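PDB 2J8H: titin from Homo sapiens, which forms a tandem pair of immunoglobulin domains in the A-band of this giant elastic muscle protein, whose full chain also carries a serine/threonine kinase. Local coordinates for residues A[100-105]-A[124-129]. Sequence-based numbering, arbitrary orientation.
Sequences AKIHLP and IKIPFS
In the second of two I-set immunoglobulin domains, the A strand, which runs on without a break from the last strand of the first domain, pairs antiparallel with the B strand at the edge of the β-sandwich. Residues 100-102 run at 159° to strand 124-129. Lys101 and Ser129 form the hydrogen-bonded pair: Lys101 N gives to Ser129 O and Ser129 N returns a bond to Lys101 O, both 2.9 Å. The ladder then outlasts the strand, since His103 N still reaches Pro127 O at 3.0 Å. Pro127 accepts this bond but, lacking an N-H, cannot return one to His103 O; its CD sits 3.2 Å from that oxygen instead, and the ladder stops there.

On the face that carries Lys101 and Ser129, where Gly49 of a second copy of the protein packs on His103, the imidazole of His103 swings back along the ladder, CG beside its own backbone N (chi1 -54°), and presents NE2 to Ser129 OG at 2.6 Å. The hydroxyl meets the ring at its edge, near its plane, where NE2 can give or accept the hydrogen bond. With an alanine here, the Ser129 hydroxyl is likely to lose this mate, and Phe128 CA the ring beside it. Lys101 turns from strand 124-129: its NZ bonds Ile102 O and forms a salt bridge with Asp187.

Facing the core, branched aliphatic side chains fill the space between the sheets. Ile102 CG2 presses on Ile126 CG2 at 3.4 Å, tighter than usual carbon contact, while its CD1 lies by Phe128 CB; Val178 and Trp138 also touch Ile126. Leu104 runs alongside Ile126, both pointing the same way. Beyond His103, the two proline rings reach toward each other, with Pro105 CD 3.8 Å from Pro127 CD.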
ATOM      1  N   ALA A 100       7.468  -1.946 -15.443  1.00 46.67           N
ATOM      2  CA  ALA A 100       7.349  -1.006 -16.561  1.00 46.29           C
ATOM      3  C   ALA A 100       5.969  -0.418 -16.536  1.00 45.92           C
ATOM      4  O   ALA A 100       4.995  -1.159 -16.420  1.00 44.37           O
ATOM      5  CB  ALA A 100       7.609  -1.681 -17.911  1.00 46.51           C
ATOM      6  N   LYS A 101       5.873   0.900 -16.681  1.00 46.55           N
ATOM      7  CA  LYS A 101       4.589   1.566 -16.573  1.00 46.94           C
ATOM      8  C   LYS A 101       4.591   2.825 -17.408  1.00 46.77           C
ATOM      9  O   LYS A 101       5.555   3.568 -17.415  1.00 47.70           O
ATOM     10  CB  LYS A 101       4.281   1.872 -15.092  1.00 47.92           C
ATOM     11  CG  LYS A 101       2.916   2.497 -14.823  1.00 49.50           C
ATOM     12  CD  LYS A 101       1.772   1.503 -14.906  1.00 54.25           C
ATOM     13  CE  LYS A 101       0.355   2.216 -15.020  1.00 55.31           C
ATOM     14  NZ  LYS A 101       0.024   2.736 -16.399  1.00 54.21           N
ATOM     15  N   ILE A 102       3.512   3.029 -18.141  1.00 47.13           N
ATOM     16  CA  ILE A 102       3.319   4.237 -18.939  1.00 47.46           C
ATOM     17  C   ILE A 102       2.409   5.157 -18.130  1.00 47.77           C
ATOM     18  O   ILE A 102       1.408   4.698 -17.596  1.00 48.01           O
ATOM     19  CB  ILE A 102       2.622   3.929 -20.277  1.00 47.14           C
ATOM     20  CG1 ILE A 102       3.497   3.085 -21.185  1.00 45.89           C
ATOM     21  CG2 ILE A 102       2.242   5.215 -20.985  1.00 47.45           C
ATOM     22  CD1 ILE A 102       4.853   3.671 -21.457  1.00 46.73           C
ATOM     23  N   HIS A 103       2.773   6.430 -18.042  1.00 47.63           N
ATOM     24  CA  HIS A 103       2.044   7.416 -17.235  1.00 48.04           C
ATOM     25  C   HIS A 103       1.531   8.534 -18.111  1.00 48.85           C
ATOM     26  O   HIS A 103       2.247   9.503 -18.363  1.00 51.04           O
ATOM     27  CB  HIS A 103       2.963   8.063 -16.207  1.00 48.34           C
ATOM     28  CG  HIS A 103       3.686   7.091 -15.333  1.00 47.59           C
ATOM     29  ND1 HIS A 103       3.044   6.315 -14.401  1.00 50.17           N
ATOM     30  CD2 HIS A 103       5.002   6.782 -15.241  1.00 51.02           C
ATOM     31  CE1 HIS A 103       3.933   5.555 -13.778  1.00 50.78           C
ATOM     32  NE2 HIS A 103       5.126   5.819 -14.274  1.00 48.69           N
ATOM     33  N   LEU A 104       0.283   8.440 -18.539  1.00 48.66           N
ATOM     34  CA  LEU A 104      -0.346   9.511 -19.321  1.00 47.59           C
ATOM     35  C   LEU A 104      -0.722  10.683 -18.422  1.00 46.74           C
ATOM     36  O   LEU A 104      -1.576  10.545 -17.535  1.00 46.54           O
ATOM     37  CB  LEU A 104      -1.595   8.994 -20.010  1.00 47.98           C
ATOM     38  CG  LEU A 104      -1.460   7.920 -21.081  1.00 50.04           C
ATOM     39  CD1 LEU A 104      -2.878   7.605 -21.625  1.00 51.03           C
ATOM     40  CD2 LEU A 104      -0.483   8.308 -22.182  1.00 53.42           C
ATOM     41  N   PRO A 105      -0.116  11.859 -18.639  1.00 45.81           N
ATOM     42  CA  PRO A 105      -0.510  13.007 -17.829  1.00 45.69           C
ATOM     43  C   PRO A 105      -1.999  13.374 -17.936  1.00 44.96           C
ATOM     44  O   PRO A 105      -2.669  13.626 -16.929  1.00 41.58           O
ATOM     45  CB  PRO A 105       0.354  14.126 -18.390  1.00 46.14           C
ATOM     46  CG  PRO A 105       1.518  13.448 -19.001  1.00 46.06           C
ATOM     47  CD  PRO A 105       0.971  12.195 -19.570  1.00 46.84           C
ATOM     48  N   ILE A 124       4.480  13.734 -29.119  1.00 47.65           N
ATOM     49  CA  ILE A 124       3.613  13.043 -28.173  1.00 47.70           C
ATOM     50  C   ILE A 124       4.537  12.542 -27.072  1.00 47.57           C
ATOM     51  O   ILE A 124       5.235  11.545 -27.262  1.00 47.15           O
ATOM     52  CB  ILE A 124       2.842  11.882 -28.829  1.00 47.49           C
ATOM     53  CG1 ILE A 124       2.122  12.360 -30.103  1.00 46.54           C
ATOM     54  CG2 ILE A 124       1.859  11.303 -27.822  1.00 47.08           C
ATOM     55  CD1 ILE A 124       1.374  11.288 -30.840  1.00 47.50           C
ATOM     56  N   LYS A 125       4.566  13.269 -25.957  1.00 48.16           N
ATOM     57  CA  LYS A 125       5.538  13.058 -24.884  1.00 48.46           C
ATOM     58  C   LYS A 125       4.920  12.213 -23.780  1.00 48.22           C
ATOM     59  O   LYS A 125       3.923  12.615 -23.170  1.00 49.01           O
ATOM     60  CB  LYS A 125       6.025  14.389 -24.316  1.00 49.17           C
ATOM     61  CG  LYS A 125       7.151  14.250 -23.274  1.00 49.38           C
ATOM     62  CD  LYS A 125       7.653  15.585 -22.756  1.00 50.16           C
ATOM     63  CE  LYS A 125       8.795  15.396 -21.759  1.00 51.25           C
ATOM     64  NZ  LYS A 125       9.435  16.689 -21.305  1.00 50.44           N
ATOM     65  N   ILE A 126       5.514  11.051 -23.524  1.00 47.48           N
ATOM     66  CA  ILE A 126       4.944  10.062 -22.635  1.00 47.50           C
ATOM     67  C   ILE A 126       5.930   9.672 -21.534  1.00 47.68           C
ATOM     68  O   ILE A 126       6.946   9.002 -21.817  1.00 47.40           O
ATOM     69  CB  ILE A 126       4.565   8.772 -23.373  1.00 47.78           C
ATOM     70  CG1 ILE A 126       3.663   9.056 -24.584  1.00 48.93           C
ATOM     71  CG2 ILE A 126       3.773   7.875 -22.436  1.00 47.69           C
ATOM     72  CD1 ILE A 126       2.309   9.657 -24.200  1.00 46.50           C
ATOM     73  N   PRO A 127       5.663  10.097 -20.289  1.00 46.43           N
ATOM     74  CA  PRO A 127       6.516   9.634 -19.198  1.00 46.20           C
ATOM     75  C   PRO A 127       6.346   8.147 -18.958  1.00 45.40           C
ATOM     76  O   PRO A 127       5.264   7.601 -19.165  1.00 44.80           O
ATOM     77  CB  PRO A 127       6.022  10.428 -17.991  1.00 46.79           C
ATOM     78  CG  PRO A 127       5.146  11.477 -18.531  1.00 46.38           C
ATOM     79  CD  PRO A 127       4.615  11.004 -19.807  1.00 47.14           C
ATOM     80  N   PHE A 128       7.413   7.482 -18.538  1.00 46.04           N
ATOM     81  CA  PHE A 128       7.303   6.098 -18.133  1.00 46.08           C
ATOM     82  C   PHE A 128       8.243   5.772 -16.979  1.00 45.83           C
ATOM     83  O   PHE A 128       9.177   6.500 -16.693  1.00 44.45           O
ATOM     84  CB  PHE A 128       7.597   5.184 -19.319  1.00 46.97           C
ATOM     85  CG  PHE A 128       8.985   5.270 -19.787  1.00 46.41           C
ATOM     86  CD1 PHE A 128       9.966   4.536 -19.180  1.00 47.15           C
ATOM     87  CD2 PHE A 128       9.331   6.118 -20.822  1.00 48.91           C
ATOM     88  CE1 PHE A 128      11.244   4.620 -19.586  1.00 48.28           C
ATOM     89  CE2 PHE A 128      10.646   6.206 -21.231  1.00 49.68           C
ATOM     90  CZ  PHE A 128      11.591   5.478 -20.619  1.00 48.71           C
ATOM     91  N   SER A 129       7.961   4.657 -16.317  1.00 46.58           N
ATOM     92  CA  SER A 129       8.803   4.150 -15.247  1.00 46.54           C
ATOM     93  C   SER A 129       9.198   2.724 -15.597  1.00 46.13           C
ATOM     94  O   SER A 129       8.550   2.063 -16.415  1.00 45.19           O
ATOM     95  CB  SER A 129       8.018   4.134 -13.933  1.00 47.31           C
ATOM     96  OG  SER A 129       7.553   5.432 -13.588  1.00 49.84           O
TER